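Local coordinates for tyrosyl-DNA phosphodiesterase 2 (Danio rerio, PDB 4F1H), which belongs to the endonuclease/exonuclease/phosphatase family of the DNase I-like clan and is modelled here with bound DNA and a magnesium ion, at residues 6-11 against 39-44; 70-75 against 112-117; 181-186 against 222-227. One frame throughout, in Å; residues are numbered along the deposited sequence.

Interaction 1 of 3, residues 6-11 against 39-44; sequences IISWNV and FLQELI
Ile6 and Phe39 meet at the margin of the aromatic ring: Ile6 CB lies in the ring plane at its edge, and Ile6 CD1 is 3.8 Å from Phe39 CE1. On the same face of the sheet as Phe39, Ser8 OG and Gln41 OE1 are bridged by a water, 2.7 Å from each; it accepts from the hydroxyl and donates to the amide oxygen. Glutamine suits this place because its amide offers an acceptor to the water and, through NE2, a donor to Thr114 OG1 in the facing sheet; a bend at the second torsion (chi2 83°) folds it back beside Trp9 and Asn10. On the opposite face, with Trp9 and Leu40, the packing is apolar: Leu40 CD2 lies 3.8 Å from Val11 CG1 and touches Trp9 CB, whereas the indole leads away and bonds through NE1 to His241 O. Near the strand ends, Asn10 OD1 comes within 3.4 Å of Glu42 CB, with amide and carboxylate planes 78° apart; Asn10 ND2 is held by Asp152. Backbone bonds fix the register, from Phe39 N to Ile7 O (2.9 Å) through to Val11 N and Gln41 O (3.0 Å). The result is the parallel strand pair of a beta-alpha-beta crossover, whose carboxyl ends place Asn10 and Glu42 beside bound phosphate, the Glu42 side chain about 3 Å from the magnesium ion, consistent with the metal-dependent site of the DNase I-like fold.

Interaction 2 of 3, residues 70-75 against 112-117; sequences TGIMLR and LMTSHL. With nucleotides of chain A.
Face-to-face packing of two beta sheets, the central feature of the DNase I-like fold, brings residues 70-75 against 112-117. The short strand segments approach to 7.8 Å between axes and run roughly antiparallel, at 152°, and no hydrogen bond passes between them, so the contact is van der Waals packing, mostly of side chains. Thr114 stands in the middle. Its OG1, placed anti to the backbone N (chi1 -166°), turns to a polar partner and bonds to Ala150 O. The methyl CG2 is thereby left to do the packing, 3.8 Å from Ile72 CG1 and 3.9 Å from Thr70 CB, sliding past both side chains in the opposite direction. A beta-branched threonine suits a place that needs a short apolar branch toward one sheet and a buried hydroxyl whose bonds are met. At one end Leu74 CD2 and Leu112 CD1 touch at 3.8 Å, two leucine methyls in apolar contact, the side chains set at a slant to each other, while Ile72 CD1 reaches the backbone of Leu112. At the other end Thr70 CG2 rests 4.0 Å from His116 CB, against the root of that side chain, while the imidazole leads away to the DNA. There His116 NE2 donates to OP3 of nucleotide DT1 of chain A at 2.8 Å, a nearly straight bond (165°) with the oxygen at the ring edge and in its plane. Histidine fits because this rigid ring can present an N-H to a phosphate oxygen. Strand 69-75 lies between 58-62 and 37-43 in its own sheet; Leu99 and Val103 of strand 97-105 border the interface from the facing one, and helix 124-140 covers Met113 on the outside of strand 108-114.

Interaction 3 of 3, residues 181-186 against 222-227; sequences EHCRYT and DHMALI. With nucleotides of chain A.
Arg184 NH1 is gripped by two acceptors: Glu181 OE2 at 2.8 Å, in a salt bridge, and OP1 of nucleotide DG5 of chain A at 3.2 Å. Glu181 OE2 offers its syn lone pair and lies in the guanidinium plane, and the phosphate oxygen also comes in at the edge. Arginine suits the place because a flat, multi-pronged cation can meet a carboxylate and a phosphate together, and the carboxylate probably steadies its charge. The extended chain, with CG anti to the backbone N (chi1 -176°), carries the group out to the DNA. Tyr185 OH sits 3.4 Å above the guanidinium plane over its centre, while Arg184 CG lies over the tyrosine ring toward its rim; the hydroxyl end of Tyr185 also packs on the sugar of DA4 of chain A.

The other side of this loop meets the strand through Leu226, whose branched apolar end suits a place with several partners: CG packs 3.8 Å from Cys183 CB, CD1 comes to 3.1 Å from Tyr185 O, a tight approach, and CD2 crosses Thr186 CG2 at about a right angle, 4.1 Å away. Met224, long and extended, brings its methyl CE to within 3.7 Å of Cys183 O; the contacts of Cys183 are less certain because it is modelled in two conformers. A water accepts from Leu226 N at 2.9 Å and donates only weakly to His182 O. The loop follows helix 173-176, whose Trp174 touches Arg184 and Met224, and leads into strand 187-188; strand 220-227 is the outermost of its sheet within the chain, flanked by strand 243-249.

In the fold
From the N terminus, interaction 1 closes first: strand 4-10 runs out through helix 19-33 and returns as the neighbouring parallel strand 37-43. Interaction 2 follows, spanning a stretch of chain made largely of strands and fastening that six-stranded sheet to the face of the second one. Interaction 3 comes last, holding the loop before strand 187-188 against edge strand 220-227. The three neither nest nor cross. Interactions 1 and 2 touch directly, through Leu40 O with Gly71 N and Phe39 against Met113, their centres about 7 Å apart. Interaction 3 lies farther off, about 16 Å from interaction 1 by centres, yet Ile227 still packs on Ile7 and Trp9. All three reach the bound DNA.

Interaction 1 of 3, residues 6-11 against 39-44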
loop_
_atom_site.group_PDB
_atom_site.type_symbol
_atom_site.label_atom_id
_atom_site.label_comp_id
_atom_site.label_asym_id
_atom_site.label_seq_id
_atom_site.Cartn_x
_atom_site.Cartn_y
_atom_site.Cartn_z
ATOM N N ILE B 6 3.805 21.992 -13.605
ATOM C CA ILE B 6 5.000 21.571 -12.867
ATOM C C ILE B 6 5.764 20.543 -13.671
ATOM O O ILE B 6 5.197 19.908 -14.559
ATOM C CB ILE B 6 4.646 20.940 -11.487
ATOM C CG1 ILE B 6 3.992 19.562 -11.670
ATOM C CG2 ILE B 6 3.767 21.876 -10.659
ATOM C CD1 ILE B 6 3.809 18.793 -10.365
ATOM N N ILE B 7 7.060 20.394 -13.380
ATOM C CA ILE B 7 7.827 19.259 -13.877
ATOM C C ILE B 7 8.454 18.641 -12.642
ATOM O O ILE B 7 8.860 19.381 -11.764
ATOM C CB ILE B 7 8.914 19.679 -14.871
ATOM C CG1 ILE B 7 8.246 19.945 -16.241
ATOM C CG2 ILE B 7 10.056 18.604 -14.984
ATOM C CD1 ILE B 7 9.218 20.350 -17.342
ATOM N N SER B 8 8.503 17.312 -12.550
ATOM C CA SER B 8 9.258 16.659 -11.469
ATOM C C SER B 8 10.191 15.665 -12.147
ATOM O O SER B 8 9.800 14.924 -13.071
ATOM C CB SER B 8 8.314 15.890 -10.527
ATOM O OG SER B 8 9.039 15.268 -9.455
ATOM N N TRP B 9 11.445 15.637 -11.723
ATOM C CA TRP B 9 12.429 14.788 -12.426
ATOM C C TRP B 9 13.609 14.445 -11.534
ATOM O O TRP B 9 14.268 15.337 -10.980
ATOM C CB TRP B 9 12.927 15.522 -13.667
ATOM C CG TRP B 9 13.361 14.655 -14.821
ATOM C CD1 TRP B 9 13.813 13.355 -14.803
ATOM C CD2 TRP B 9 13.340 15.058 -16.199
ATOM N NE1 TRP B 9 14.093 12.937 -16.107
ATOM C CE2 TRP B 9 13.844 13.981 -16.960
ATOM C CE3 TRP B 9 13.003 16.249 -16.841
ATOM C CZ2 TRP B 9 13.950 14.020 -18.364
ATOM C CZ3 TRP B 9 13.134 16.305 -18.270
ATOM C CH2 TRP B 9 13.604 15.184 -18.990
ATOM N N ASN B 10 13.919 13.148 -11.427
ATOM C CA ASN B 10 15.185 12.738 -10.827
ATOM C C ASN B 10 16.213 12.778 -11.967
ATOM O O ASN B 10 16.115 12.014 -12.940
ATOM C CB ASN B 10 15.024 11.312 -10.234
ATOM C CG ASN B 10 16.318 10.760 -9.682
ATOM O OD1 ASN B 10 17.395 11.048 -10.201
ATOM N ND2 ASN B 10 16.225 9.930 -8.647
ATOM N N VAL B 11 17.203 13.676 -11.823
ATOM C CA VAL B 11 18.167 13.969 -12.893
ATOM C C VAL B 11 19.344 13.016 -12.940
ATOM O O VAL B 11 20.188 13.128 -13.834
ATOM C CB VAL B 11 18.662 15.446 -12.846
ATOM C CG1 VAL B 11 17.426 16.377 -12.833
ATOM C CG2 VAL B 11 19.554 15.707 -11.585
ATOM N N PHE B 39 10.441 20.355 -9.574
ATOM C CA PHE B 39 10.858 19.588 -8.406
ATOM C C PHE B 39 11.922 18.616 -8.926
ATOM O O PHE B 39 11.636 17.796 -9.826
ATOM C CB PHE B 39 9.673 18.735 -7.874
ATOM C CG PHE B 39 8.448 19.508 -7.492
ATOM C CD1 PHE B 39 7.464 19.812 -8.422
ATOM C CD2 PHE B 39 8.234 19.875 -6.167
ATOM C CE1 PHE B 39 6.286 20.495 -8.054
ATOM C CE2 PHE B 39 7.039 20.550 -5.786
ATOM C CZ PHE B 39 6.057 20.827 -6.711
ATOM N N LEU B 40 13.147 18.707 -8.394
ATOM C CA LEU B 40 14.249 17.891 -8.930
ATOM C C LEU B 40 14.821 17.041 -7.845
ATOM O O LEU B 40 14.842 17.437 -6.661
ATOM C CB LEU B 40 15.358 18.766 -9.508
ATOM C CG LEU B 40 14.927 19.600 -10.722
ATOM C CD1 LEU B 40 16.035 20.562 -11.165
ATOM C CD2 LEU B 40 14.533 18.700 -11.868
ATOM N N GLN B 41 15.264 15.851 -8.240
ATOM C CA GLN B 41 15.954 14.983 -7.282
ATOM C C GLN B 41 17.307 14.535 -7.803
ATOM O O GLN B 41 17.537 14.508 -9.009
ATOM C CB GLN B 41 15.067 13.777 -6.861
ATOM C CG GLN B 41 13.686 14.203 -6.345
ATOM C CD GLN B 41 12.711 14.438 -7.510
ATOM O OE1 GLN B 41 12.751 13.723 -8.526
ATOM N NE2 GLN B 41 11.866 15.444 -7.382
ATOM N N GLU B 42 18.222 14.226 -6.879
ATOM C CA GLU B 42 19.564 13.757 -7.219
ATOM C C GLU B 42 20.349 14.786 -8.037
ATOM O O GLU B 42 21.153 14.448 -8.924
ATOM C CB GLU B 42 19.486 12.370 -7.867
ATOM C CG GLU B 42 20.659 11.493 -7.529
ATOM C CD GLU B 42 20.528 10.103 -8.128
ATOM O OE1 GLU B 42 21.345 9.808 -9.009
ATOM O OE2 GLU B 42 19.612 9.337 -7.700
ATOM N N LEU B 43 20.148 16.059 -7.688
ATOM C CA LEU B 43 21.086 17.105 -8.130
ATOM C C LEU B 43 22.429 16.866 -7.445
ATOM O O LEU B 43 22.484 16.314 -6.338
ATOM C CB LEU B 43 20.571 18.459 -7.669
ATOM C CG LEU B 43 19.301 18.900 -8.397
ATOM C CD1 LEU B 43 18.706 20.070 -7.654
ATOM C CD2 LEU B 43 19.629 19.288 -9.783
ATOM N N ILE B 44 23.511 17.261 -8.105
ATOM C CA ILE B 44 24.815 17.400 -7.447
ATOM C C ILE B 44 25.287 18.816 -7.703
ATOM O O ILE B 44 24.760 19.495 -8.597
ATOM C CB ILE B 44 25.844 16.371 -7.938
ATOM C CG1 ILE B 44 26.137 16.551 -9.424
ATOM C CG2 ILE B 44 25.389 14.932 -7.634
ATOM C CD1 ILE B 44 27.309 15.670 -9.913
HETATM O O HOH W 1 10.459 13.008 -9.743
#

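Interaction 2 of 3, residues 70-75 against 112-117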
loop_
_atom_site.group_PDB
_atom_site.type_symbol
_atom_site.label_atom_id
_atom_site.label_comp_id
_atom_site.label_asym_id
_atom_site.label_seq_id
_atom_site.Cartn_x
_atom_site.Cartn_y
_atom_site.Cartn_z
ATOM N N THR B 70 17.862 17.297 -3.337
ATOM C CA THR B 70 16.683 17.690 -4.126
ATOM C C THR B 70 16.726 19.191 -4.372
ATOM O O THR B 70 17.581 19.893 -3.792
ATOM C CB THR B 70 15.415 17.373 -3.349
ATOM O OG1 THR B 70 15.470 18.053 -2.074
ATOM C CG2 THR B 70 15.316 15.817 -3.129
ATOM N N GLY B 71 15.832 19.703 -5.222
ATOM C CA GLY B 71 15.706 21.143 -5.383
ATOM C C GLY B 71 14.290 21.496 -5.795
ATOM O O GLY B 71 13.572 20.641 -6.287
ATOM N N ILE B 72 13.884 22.734 -5.534
ATOM C CA ILE B 72 12.646 23.272 -6.055
ATOM C C ILE B 72 12.998 24.560 -6.798
ATOM O O ILE B 72 13.699 25.420 -6.261
ATOM C CB ILE B 72 11.623 23.548 -4.930
ATOM C CG1 ILE B 72 11.152 22.249 -4.281
ATOM C CG2 ILE B 72 10.415 24.302 -5.480
ATOM C CD1 ILE B 72 10.196 22.538 -3.086
ATOM N N MET B 73 12.566 24.668 -8.064
ATOM C CA MET B 73 12.784 25.895 -8.853
ATOM C C MET B 73 11.424 26.537 -9.015
ATOM O O MET B 73 10.424 25.854 -9.350
ATOM C CB MET B 73 13.352 25.540 -10.238
ATOM C CG MET B 73 14.701 24.859 -10.141
ATOM S SD MET B 73 15.202 24.160 -11.757
ATOM C CE MET B 73 15.198 25.638 -12.817
ATOM N N LEU B 74 11.361 27.849 -8.780
ATOM C CA LEU B 74 10.108 28.618 -8.888
ATOM C C LEU B 74 10.201 29.648 -10.019
ATOM O O LEU B 74 11.168 30.410 -10.093
ATOM C CB LEU B 74 9.845 29.383 -7.568
ATOM C CG LEU B 74 9.815 28.513 -6.317
ATOM C CD1 LEU B 74 9.660 29.359 -5.015
ATOM C CD2 LEU B 74 8.726 27.468 -6.454
ATOM N N ARG B 75 9.231 29.675 -10.932
ATOM C CA ARG B 75 9.297 30.653 -12.017
ATOM C C ARG B 75 8.958 32.039 -11.462
ATOM O O ARG B 75 7.809 32.283 -11.082
ATOM C CB ARG B 75 8.302 30.296 -13.121
ATOM C CG ARG B 75 8.565 31.110 -14.431
ATOM C CD ARG B 75 8.119 30.356 -15.705
ATOM N NE ARG B 75 8.532 31.105 -16.903
ATOM C CZ ARG B 75 9.528 30.764 -17.730
ATOM N NH1 ARG B 75 10.220 29.643 -17.555
ATOM N NH2 ARG B 75 9.820 31.539 -18.773
ATOM N N LEU B 112 4.387 23.643 -1.611
ATOM C CA LEU B 112 5.105 22.783 -2.564
ATOM C C LEU B 112 6.103 21.904 -1.821
ATOM O O LEU B 112 6.830 22.373 -0.945
ATOM C CB LEU B 112 5.840 23.649 -3.590
ATOM C CG LEU B 112 4.899 24.632 -4.306
ATOM C CD1 LEU B 112 5.756 25.644 -5.048
ATOM C CD2 LEU B 112 3.931 23.945 -5.253
ATOM N N MET B 113 6.130 20.620 -2.150
ATOM C CA MET B 113 6.976 19.701 -1.390
ATOM C C MET B 113 7.674 18.722 -2.313
ATOM O O MET B 113 7.103 18.278 -3.293
ATOM C CB MET B 113 6.110 18.857 -0.443
ATOM C CG MET B 113 5.106 19.649 0.397
ATOM S SD MET B 113 3.845 18.536 1.115
ATOM C CE MET B 113 4.878 17.494 2.147
ATOM N N THR B 114 8.926 18.398 -1.988
ATOM C CA THR B 114 9.614 17.313 -2.726
ATOM C C THR B 114 10.527 16.498 -1.815
ATOM O O THR B 114 11.052 16.957 -0.793
ATOM C CB THR B 114 10.415 17.822 -3.965
ATOM O OG1 THR B 114 10.772 16.717 -4.792
ATOM C CG2 THR B 114 11.684 18.596 -3.579
ATOM N N SER B 115 10.733 15.251 -2.220
ATOM C CA SER B 115 11.645 14.380 -1.515
ATOM C C SER B 115 12.099 13.305 -2.493
ATOM O O SER B 115 11.472 13.067 -3.553
ATOM C CB SER B 115 10.952 13.763 -0.292
ATOM O OG SER B 115 11.891 13.014 0.481
ATOM N N HIS B 116 13.221 12.686 -2.168
ATOM C CA HIS B 116 13.695 11.505 -2.864
ATOM C C HIS B 116 13.662 10.455 -1.761
ATOM O O HIS B 116 14.582 10.415 -0.906
ATOM C CB HIS B 116 15.117 11.800 -3.340
ATOM C CG HIS B 116 15.774 10.683 -4.081
ATOM N ND1 HIS B 116 17.112 10.721 -4.409
ATOM C CD2 HIS B 116 15.279 9.548 -4.629
ATOM C CE1 HIS B 116 17.431 9.636 -5.094
ATOM N NE2 HIS B 116 16.340 8.901 -5.237
ATOM N N LEU B 117 12.596 9.649 -1.690
ATOM C CA LEU B 117 12.476 8.726 -0.556
ATOM C C LEU B 117 13.516 7.615 -0.693
ATOM O O LEU B 117 13.996 7.299 -1.788
ATOM C CB LEU B 117 11.083 8.060 -0.474
ATOM C CG LEU B 117 9.885 9.008 -0.307
ATOM C CD1 LEU B 117 8.577 8.217 -0.010
ATOM C CD2 LEU B 117 10.097 10.056 0.786
ATOM O OP3 DT A 1 16.511 6.288 -6.243
ATOM P P DT A 1 16.241 5.794 -7.630
ATOM O OP1 DT A 1 16.796 6.588 -8.715
ATOM O OP2 DT A 1 14.767 5.735 -7.930
ATOM O "O5'" DT A 1 16.742 4.290 -7.658
ATOM C "C5'" DT A 1 16.885 3.664 -8.944
ATOM C "C4'" DT A 1 17.424 2.273 -8.683
ATOM O "O4'" DT A 1 18.831 2.438 -8.353
ATOM C "C3'" DT A 1 16.774 1.510 -7.523
ATOM O "O3'" DT A 1 16.824 0.100 -7.813
ATOM C "C2'" DT A 1 17.690 1.821 -6.342
ATOM C "C1'" DT A 1 19.047 1.868 -7.044
ATOM N N1 DT A 1 20.083 2.646 -6.304
ATOM C C2 DT A 1 21.207 1.973 -5.866
ATOM O O2 DT A 1 21.384 0.757 -6.042
ATOM N N3 DT A 1 22.101 2.762 -5.190
ATOM C C4 DT A 1 22.013 4.124 -4.922
ATOM O O4 DT A 1 22.907 4.733 -4.305
ATOM C C5 DT A 1 20.802 4.751 -5.421
ATOM C C7 DT A 1 20.545 6.206 -5.171
ATOM C C6 DT A 1 19.901 4.009 -6.084
#

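Interaction 3 of 3, residues 181-186 against 222-227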
loop_
_atom_site.group_PDB
_atom_site.type_symbol
_atom_site.label_atom_id
_atom_site.label_comp_id
_atom_site.label_asym_id
_atom_site.label_seq_id
_atom_site.Cartn_x
_atom_site.Cartn_y
_atom_site.Cartn_z
ATOM N N GLU B 181 -2.140 4.168 -19.375
ATOM C CA GLU B 181 -1.109 3.152 -19.501
ATOM C C GLU B 181 0.207 3.703 -20.001
ATOM O O GLU B 181 1.277 3.208 -19.652
ATOM C CB GLU B 181 -1.589 2.010 -20.409
ATOM C CG GLU B 181 -1.987 0.772 -19.626
ATOM C CD GLU B 181 -0.865 0.288 -18.724
ATOM O OE1 GLU B 181 0.301 0.283 -19.185
ATOM O OE2 GLU B 181 -1.147 -0.079 -17.557
ATOM N N HIS B 182 0.132 4.760 -20.799
ATOM C CA HIS B 182 1.321 5.277 -21.459
ATOM C C HIS B 182 1.963 6.484 -20.764
ATOM O O HIS B 182 2.913 7.075 -21.284
ATOM C CB HIS B 182 1.031 5.526 -22.944
ATOM C CG HIS B 182 0.670 4.280 -23.695
ATOM N ND1 HIS B 182 -0.611 4.011 -24.128
ATOM C CD2 HIS B 182 1.421 3.213 -24.063
ATOM C CE1 HIS B 182 -0.630 2.841 -24.743
ATOM N NE2 HIS B 182 0.590 2.337 -24.716
ATOM N N CYS B 183 1.449 6.843 -19.588
ATOM C CA CYS B 183 2.190 7.715 -18.683
ATOM C C CYS B 183 2.313 7.053 -17.296
ATOM O O CYS B 183 2.326 7.726 -16.264
ATOM C CB CYS B 183 1.558 9.105 -18.594
ATOM S SG CYS B 183 -0.153 9.152 -17.995
ATOM N N ARG B 184 2.435 5.728 -17.292
ATOM C CA ARG B 184 2.551 4.939 -16.041
ATOM C C ARG B 184 3.984 4.756 -15.495
ATOM O O ARG B 184 4.289 5.185 -14.371
ATOM C CB ARG B 184 1.963 3.554 -16.293
ATOM C CG ARG B 184 1.931 2.668 -15.070
ATOM C CD ARG B 184 1.119 1.397 -15.391
ATOM N NE ARG B 184 1.207 0.490 -14.248
ATOM C CZ ARG B 184 0.536 -0.652 -14.146
ATOM N NH1 ARG B 184 -0.298 -1.018 -15.109
ATOM N NH2 ARG B 184 0.677 -1.393 -13.063
ATOM N N TYR B 185 4.859 4.131 -16.272
ATOM C CA TYR B 185 6.167 3.758 -15.738
ATOM C C TYR B 185 7.113 4.914 -15.894
ATOM O O TYR B 185 7.218 5.509 -16.990
ATOM C CB TYR B 185 6.729 2.539 -16.487
ATOM C CG TYR B 185 5.767 1.405 -16.445
ATOM C CD1 TYR B 185 5.394 0.846 -15.220
ATOM C CD2 TYR B 185 5.197 0.908 -17.618
ATOM C CE1 TYR B 185 4.478 -0.218 -15.163
ATOM C CE2 TYR B 185 4.281 -0.138 -17.570
ATOM C CZ TYR B 185 3.935 -0.696 -16.338
ATOM O OH TYR B 185 3.020 -1.736 -16.297
ATOM N N THR B 186 7.820 5.246 -14.813
ATOM C CA THR B 186 8.724 6.409 -14.833
ATOM C C THR B 186 10.188 5.995 -14.711
ATOM O O THR B 186 11.116 6.789 -14.922
ATOM C CB THR B 186 8.396 7.437 -13.722
ATOM O OG1 THR B 186 8.733 6.887 -12.435
ATOM C CG2 THR B 186 6.904 7.865 -13.710
ATOM N N ASP B 222 -5.245 18.403 -14.616
ATOM C CA ASP B 222 -5.756 18.630 -15.958
ATOM C C ASP B 222 -5.158 17.614 -16.923
ATOM O O ASP B 222 -5.851 16.738 -17.432
ATOM C CB ASP B 222 -5.399 20.051 -16.360
ATOM C CG ASP B 222 -5.813 20.383 -17.774
ATOM O OD1 ASP B 222 -6.945 20.007 -18.137
ATOM O OD2 ASP B 222 -5.009 21.017 -18.509
ATOM N N HIS B 223 -3.855 17.723 -17.158
ATOM C CA HIS B 223 -3.181 16.810 -18.066
ATOM C C HIS B 223 -1.787 16.444 -17.544
ATOM O O HIS B 223 -1.149 17.238 -16.855
ATOM C CB HIS B 223 -3.129 17.447 -19.459
ATOM C CG HIS B 223 -1.953 17.034 -20.278
ATOM N ND1 HIS B 223 -1.950 15.895 -21.057
ATOM C CD2 HIS B 223 -0.742 17.613 -20.452
ATOM C CE1 HIS B 223 -0.783 15.786 -21.666
ATOM N NE2 HIS B 223 -0.031 16.818 -21.317
ATOM N N MET B 224 -1.346 15.229 -17.846
ATOM C CA MET B 224 -0.005 14.766 -17.460
ATOM C C MET B 224 0.693 14.096 -18.656
ATOM O O MET B 224 0.023 13.474 -19.504
ATOM C CB MET B 224 -0.146 13.819 -16.259
ATOM C CG MET B 224 1.080 13.068 -15.839
ATOM S SD MET B 224 0.570 11.799 -14.614
ATOM C CE MET B 224 2.117 10.903 -14.471
ATOM N N ALA B 225 2.017 14.243 -18.752
ATOM C CA ALA B 225 2.811 13.542 -19.755
ATOM C C ALA B 225 4.150 13.143 -19.185
ATOM O O ALA B 225 4.700 13.859 -18.330
ATOM C CB ALA B 225 3.024 14.449 -20.953
ATOM N N LEU B 226 4.699 12.024 -19.674
ATOM C CA LEU B 226 6.070 11.686 -19.327
ATOM C C LEU B 226 6.993 12.231 -20.390
ATOM O O LEU B 226 6.714 12.140 -21.586
ATOM C CB LEU B 226 6.258 10.184 -19.183
ATOM C CG LEU B 226 5.344 9.555 -18.146
ATOM C CD1 LEU B 226 5.663 8.025 -18.029
ATOM C CD2 LEU B 226 5.503 10.253 -16.766
ATOM N N ILE B 227 8.091 12.832 -19.953
ATOM C CA ILE B 227 9.026 13.518 -20.859
ATOM C C ILE B 227 10.439 12.957 -20.703
ATOM O O ILE B 227 10.732 12.231 -19.743
ATOM C CB ILE B 227 9.016 15.055 -20.669
ATOM C CG1 ILE B 227 9.349 15.446 -19.209
ATOM C CG2 ILE B 227 7.651 15.634 -21.055
ATOM C CD1 ILE B 227 9.366 17.022 -18.999
ATOM P P DA A 4 4.935 -3.595 -10.533
ATOM O OP1 DA A 4 4.459 -2.244 -10.141
ATOM O OP2 DA A 4 5.026 -4.628 -9.463
ATOM O "O5'" DA A 4 4.065 -4.195 -11.716
ATOM C "C5'" DA A 4 3.836 -3.402 -12.894
ATOM C "C4'" DA A 4 3.059 -4.250 -13.870
ATOM O "O4'" DA A 4 3.930 -5.273 -14.423
ATOM C "C3'" DA A 4 1.855 -5.003 -13.289
ATOM O "O3'" DA A 4 0.859 -4.741 -14.260
ATOM C "C2'" DA A 4 2.283 -6.478 -13.269
ATOM C "C1'" DA A 4 3.205 -6.504 -14.485
ATOM N N9 DA A 4 4.240 -7.534 -14.487
ATOM C C8 DA A 4 4.899 -8.082 -13.411
ATOM N N7 DA A 4 5.812 -8.974 -13.754
ATOM C C5 DA A 4 5.765 -8.986 -15.147
ATOM C C6 DA A 4 6.497 -9.735 -16.110
ATOM N N6 DA A 4 7.456 -10.624 -15.787
ATOM N N1 DA A 4 6.207 -9.520 -17.419
ATOM C C2 DA A 4 5.253 -8.625 -17.738
ATOM N N3 DA A 4 4.499 -7.872 -16.921
ATOM C C4 DA A 4 4.820 -8.098 -15.620
ATOM P P DG A 5 -0.685 -5.076 -13.981
ATOM O OP1 DG A 5 -1.492 -3.962 -14.554
ATOM O OP2 DG A 5 -0.846 -5.450 -12.539
ATOM O "O5'" DG A 5 -0.904 -6.387 -14.853
ATOM C "C5'" DG A 5 -0.620 -6.292 -16.254
ATOM C "C4'" DG A 5 -0.446 -7.657 -16.912
ATOM O "O4'" DG A 5 0.722 -8.360 -16.398
ATOM C "C3'" DG A 5 -1.577 -8.661 -16.725
ATOM O "O3'" DG A 5 -1.583 -9.461 -17.889
ATOM C "C2'" DG A 5 -1.093 -9.514 -15.558
ATOM C "C1'" DG A 5 0.347 -9.677 -16.039
ATOM N N9 DG A 5 1.291 -10.157 -15.033
ATOM C C8 DG A 5 1.263 -9.937 -13.669
ATOM N N7 DG A 5 2.262 -10.505 -13.045
ATOM C C5 DG A 5 3.003 -11.136 -14.053
ATOM C C6 DG A 5 4.195 -11.911 -13.981
ATOM O O6 DG A 5 4.891 -12.214 -12.977
ATOM N N1 DG A 5 4.581 -12.347 -15.259
ATOM C C2 DG A 5 3.913 -12.076 -16.433
ATOM N N2 DG A 5 4.454 -12.593 -17.548
ATOM N N3 DG A 5 2.795 -11.349 -16.506
ATOM C C4 DG A 5 2.404 -10.920 -15.277
HETATM O O HOH W 2 3.346 10.375 -21.572
#